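Local coordinates for tail fiber protein (Acinetobacter phage AM24, PDB 5W5P) that probably recognises, and may depolymerise, the capsular polysaccharide of the Acinetobacter host as a trimeric phage tailspike, at residues 380-384 with 414-418; 508-512 with 558-563. One frame throughout, in Å; residues are numbered along the deposited sequence.

Interaction 1 (380-384 with 414-418); sequences YKADV and NAYRM
Two loops pack against each other where the side chain of Tyr416 packs against the backbone of 380-384, joining turns that follow strands 365-375 and 412-413, neighbours in the parallel stack of strands that makes up the body of the chain. One backbone hydrogen bond ties them: Tyr416 N donates to Tyr380 O at 3.1 Å, with 154° at the hydrogen. Beyond that bond the phenol ring does most of the work. With CG anti to the backbone N (chi1 -167°), Tyr416 runs alongside Val384, the two side chains pointing the same way. Val384 CA sits over one ring face, displaced toward the rim, in a CH-pi contact 3.8 Å from the Tyr416 ring centroid, and Val384 CG1 reaches the far end of the ring, 3.8 Å from Tyr416 CZ. Lys381 O lies at the ring edge, while Asp383 O comes within 3.2 Å of Tyr416 CB, where ring and backbone join. Arg439 makes a cation-pi contact with the same ring.

Lys381 and Asn414 cross at an angle on the solvent side. The lysine's extended chain passes over Asn414, with Lys381 CG 3.3 Å from Asn414 O and Lys381 CE 3.5 Å from Asn414 ND2; the amide oxygen, Asn414 OD1, is taken by Ala376 N. At the other end a water accepts from Arg417 NH1 at 3.1 Å, near the guanidinium plane; its approach to Val384 O is too short to be taken at face value, so a bridge there is doubtful. Arg417 NH2 bonds to Arg439 O. The whole is loop-to-loop packing between successive turns, stitched by one main-chain bond and an aromatic ring, as expected for the parallel beta-helix body of a phage tailspike.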
# COMPACT_ATOMS: atom_id res chain seq x y z
N TYR A 380 -0.02 5.10 28.65
CA TYR A 380 1.26 4.92 27.98
C TYR A 380 1.82 6.21 27.41
O TYR A 380 2.85 6.18 26.73
CB TYR A 380 1.13 3.85 26.90
CG TYR A 380 0.65 2.56 27.50
CD1 TYR A 380 1.48 1.81 28.32
CD2 TYR A 380 -0.65 2.11 27.29
CE1 TYR A 380 1.04 0.64 28.89
CE2 TYR A 380 -1.09 0.94 27.86
CZ TYR A 380 -0.24 0.21 28.67
OH TYR A 380 -0.67 -0.96 29.25
N LYS A 381 1.18 7.34 27.69
CA LYS A 381 1.75 8.62 27.28
C LYS A 381 3.00 8.97 28.10
O LYS A 381 3.95 9.54 27.55
CB LYS A 381 0.70 9.73 27.40
CG LYS A 381 -0.43 9.59 26.40
CD LYS A 381 -1.50 10.63 26.64
CE LYS A 381 -2.64 10.48 25.65
NZ LYS A 381 -3.73 11.44 25.94
N ALA A 382 3.02 8.61 29.38
CA ALA A 382 4.12 8.96 30.28
C ALA A 382 4.86 7.74 30.82
O ALA A 382 5.68 7.87 31.73
CB ALA A 382 3.60 9.79 31.46
N ASP A 383 4.60 6.55 30.27
CA ASP A 383 5.27 5.32 30.69
C ASP A 383 6.63 5.25 30.00
O ASP A 383 6.71 4.95 28.80
CB ASP A 383 4.41 4.12 30.33
CG ASP A 383 4.90 2.82 30.95
OD1 ASP A 383 6.09 2.73 31.31
OD2 ASP A 383 4.08 1.88 31.07
N VAL A 384 7.71 5.49 30.76
CA VAL A 384 9.05 5.52 30.19
C VAL A 384 9.46 4.16 29.62
O VAL A 384 10.39 4.09 28.81
CB VAL A 384 10.10 6.01 31.22
CG1 VAL A 384 9.66 7.32 31.85
CG2 VAL A 384 10.38 4.95 32.28
N ASN A 414 1.37 9.74 20.17
CA ASN A 414 1.33 10.58 21.36
C ASN A 414 1.75 9.78 22.58
O ASN A 414 1.45 10.18 23.71
CB ASN A 414 -0.05 11.21 21.56
CG ASN A 414 -1.15 10.17 21.80
OD1 ASN A 414 -0.94 8.97 21.65
ND2 ASN A 414 -2.33 10.65 22.17
N ALA A 415 2.43 8.67 22.37
CA ALA A 415 2.94 7.84 23.45
C ALA A 415 4.30 8.36 23.90
O ALA A 415 4.85 9.30 23.32
CB ALA A 415 3.01 6.38 22.99
N TYR A 416 4.85 7.74 24.94
CA TYR A 416 6.17 8.15 25.40
C TYR A 416 7.21 7.99 24.30
O TYR A 416 8.03 8.88 24.07
CB TYR A 416 6.57 7.37 26.64
CG TYR A 416 7.76 7.97 27.33
CD1 TYR A 416 7.63 9.12 28.10
CD2 TYR A 416 9.03 7.41 27.19
CE1 TYR A 416 8.73 9.69 28.72
CE2 TYR A 416 10.13 7.98 27.81
CZ TYR A 416 9.97 9.12 28.57
OH TYR A 416 11.05 9.69 29.19
N ARG A 417 7.17 6.86 23.59
CA ARG A 417 8.11 6.61 22.51
C ARG A 417 7.41 5.88 21.38
O ARG A 417 6.46 5.13 21.59
CB ARG A 417 9.31 5.79 23.00
CG ARG A 417 10.45 6.63 23.56
CD ARG A 417 11.70 5.79 23.74
NE ARG A 417 12.81 6.58 24.26
CZ ARG A 417 13.13 6.68 25.54
NH1 ARG A 417 12.43 6.03 26.46
NH2 ARG A 417 14.16 7.43 25.91
N MSE A 418 7.91 6.10 20.17
CA MSE A 418 7.42 5.38 19.01
C MSE A 418 8.22 4.10 18.78
O MSE A 418 7.68 3.12 18.25
CB MSE A 418 7.46 6.27 17.77
CG MSE A 418 6.62 5.73 16.62
SE MSE A 418 6.89 6.73 14.98
CE MSE A 418 6.05 8.40 15.50
O HOH W 1 10.42 3.73 26.31

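Interaction 2 (508-512 with 558-563); sequences VVLGA and VSLFKH
A classic beta bulge at the start of strand 509-523, where Leu510 and Gly511 both face Met502 of the adjoining strand, meets the segment leaving strand 558-559. Its centre is Leu510 O. Phe561 N donates to Leu510 O at 2.8 Å, nearly straight at 170°. Leu560 CA adds a CA-H...O contact to Leu510 O at 3.4 Å, and His563 CE1 approaches this oxygen at 3.6 Å, near the plane of the imidazole. One carbonyl is thus met by three groups from 558-563, with the amide as its hydrogen-bond donor.

His563 is fixed from both of its ring nitrogens. His563 ND1 donates to Phe561 O at 2.9 Å, approaching from above the carbonyl plane rather than on a lone pair, and His563 NE2 is hydrogen-bonded to Thr596 OG1. Together these bonds should limit rotation of the imidazole and hold its CE1 corner toward the bulge, with Gly511 CA 3.8 Å from His563 CE1. Phe561 CD2 lies over a face of the imidazole, toward the rim.

On the side of Leu510 O away from His563 lies Leu560. With Leu560 CG anti to the carbonyl carbon (chi1 -64°), the branch is turned so that Leu560 CD2 lies over the Leu510 peptide, 3.8 Å from Leu510 C. Leu560 CD2 to Val509 CG1 and Leu510 CD2 to Val558 CG1 are loose, each 4.5 Å. Val509 also bonds through its backbone to the second subunit, and Val509 and Leu560 pack on Gln522 of that subunit, so the contact is part of the interface between subunits. With a histidine held through both ring nitrogens beside it, this is a classic beta bulge at the beginning of an inner strand of the C-terminal antiparallel sheet, whose carbonyl takes an amide from the segment following strand 558-559.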
# COMPACT_ATOMS: atom_id res chain seq x y z
N VAL A 508 42.37 16.30 -21.11
CA VAL A 508 43.34 15.46 -20.41
C VAL A 508 43.64 16.14 -19.08
O VAL A 508 44.06 17.30 -19.04
CB VAL A 508 44.62 15.27 -21.25
CG1 VAL A 508 45.69 14.56 -20.44
CG2 VAL A 508 44.30 14.50 -22.52
N VAL A 509 43.42 15.42 -17.98
CA VAL A 509 43.58 16.00 -16.65
C VAL A 509 45.07 16.05 -16.30
O VAL A 509 45.72 15.00 -16.18
CB VAL A 509 42.79 15.20 -15.60
CG1 VAL A 509 43.10 15.72 -14.20
CG2 VAL A 509 41.30 15.28 -15.90
N LEU A 510 45.60 17.26 -16.15
CA LEU A 510 46.99 17.48 -15.76
C LEU A 510 47.14 17.92 -14.31
O LEU A 510 48.28 17.99 -13.82
CB LEU A 510 47.65 18.52 -16.67
CG LEU A 510 47.83 18.14 -18.14
CD1 LEU A 510 48.68 19.17 -18.85
CD2 LEU A 510 48.45 16.75 -18.26
N GLY A 511 46.05 18.22 -13.62
CA GLY A 511 46.11 18.63 -12.23
C GLY A 511 44.75 18.52 -11.58
O GLY A 511 43.73 18.38 -12.26
N ALA A 512 44.76 18.58 -10.25
CA ALA A 512 43.52 18.46 -9.50
C ALA A 512 43.70 19.11 -8.14
O ALA A 512 44.76 18.97 -7.51
CB ALA A 512 43.10 16.99 -9.34
N VAL A 558 54.63 11.38 -17.40
CA VAL A 558 53.89 12.60 -17.13
C VAL A 558 53.21 12.45 -15.78
O VAL A 558 52.59 11.41 -15.50
CB VAL A 558 52.87 12.90 -18.24
CG1 VAL A 558 52.09 14.17 -17.94
CG2 VAL A 558 53.57 13.03 -19.59
N SER A 559 53.32 13.47 -14.94
CA SER A 559 52.72 13.47 -13.61
C SER A 559 51.77 14.65 -13.45
O SER A 559 51.82 15.63 -14.21
CB SER A 559 53.79 13.51 -12.51
OG SER A 559 54.34 12.22 -12.28
N LEU A 560 50.89 14.54 -12.46
CA LEU A 560 50.01 15.65 -12.13
C LEU A 560 50.83 16.85 -11.65
O LEU A 560 51.76 16.69 -10.85
CB LEU A 560 49.00 15.24 -11.06
CG LEU A 560 47.99 14.15 -11.40
CD1 LEU A 560 47.20 13.78 -10.17
CD2 LEU A 560 47.07 14.59 -12.53
N PHE A 561 50.48 18.03 -12.14
CA PHE A 561 51.25 19.25 -11.93
C PHE A 561 50.59 20.12 -10.86
O PHE A 561 49.37 20.24 -10.80
CB PHE A 561 51.37 20.03 -13.24
CG PHE A 561 52.26 21.25 -13.15
CD1 PHE A 561 53.64 21.11 -13.09
CD2 PHE A 561 51.71 22.53 -13.16
CE1 PHE A 561 54.45 22.22 -13.02
CE2 PHE A 561 52.53 23.64 -13.10
CZ PHE A 561 53.90 23.49 -13.02
N LYS A 562 51.43 20.75 -10.03
CA LYS A 562 50.96 21.70 -9.02
C LYS A 562 50.68 23.03 -9.71
O LYS A 562 51.60 23.78 -10.05
CB LYS A 562 52.01 21.85 -7.92
CG LYS A 562 51.68 22.90 -6.87
CD LYS A 562 52.83 23.09 -5.89
CE LYS A 562 52.47 24.12 -4.84
NZ LYS A 562 53.53 24.30 -3.81
N HIS A 563 49.40 23.34 -9.92
CA HIS A 563 49.03 24.53 -10.69
C HIS A 563 48.99 25.79 -9.83
O HIS A 563 49.23 26.89 -10.35
CB HIS A 563 47.66 24.32 -11.35
CG HIS A 563 47.71 23.45 -12.57
ND1 HIS A 563 47.98 22.09 -12.50
CD2 HIS A 563 47.52 23.73 -13.88
CE1 HIS A 563 47.95 21.58 -13.72
NE2 HIS A 563 47.67 22.55 -14.57

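The two contacts belong to different parts of the spike, with centres 60 Å apart and nearest atoms about 45 Å apart. Interaction 1 joins loops of the parallel body in a partly buried place that no other subunit of the assembly touches. Interaction 2 lies in the C-terminal antiparallel domain, is mostly buried, and borders a second copy of the chain. They follow in series, 380-418 closing before 508-563 opens. Both rely on a single main-chain hydrogen bond between segments, backed by a ring: a phenol in the first, an imidazole in the second. Both are packing contacts within the fold.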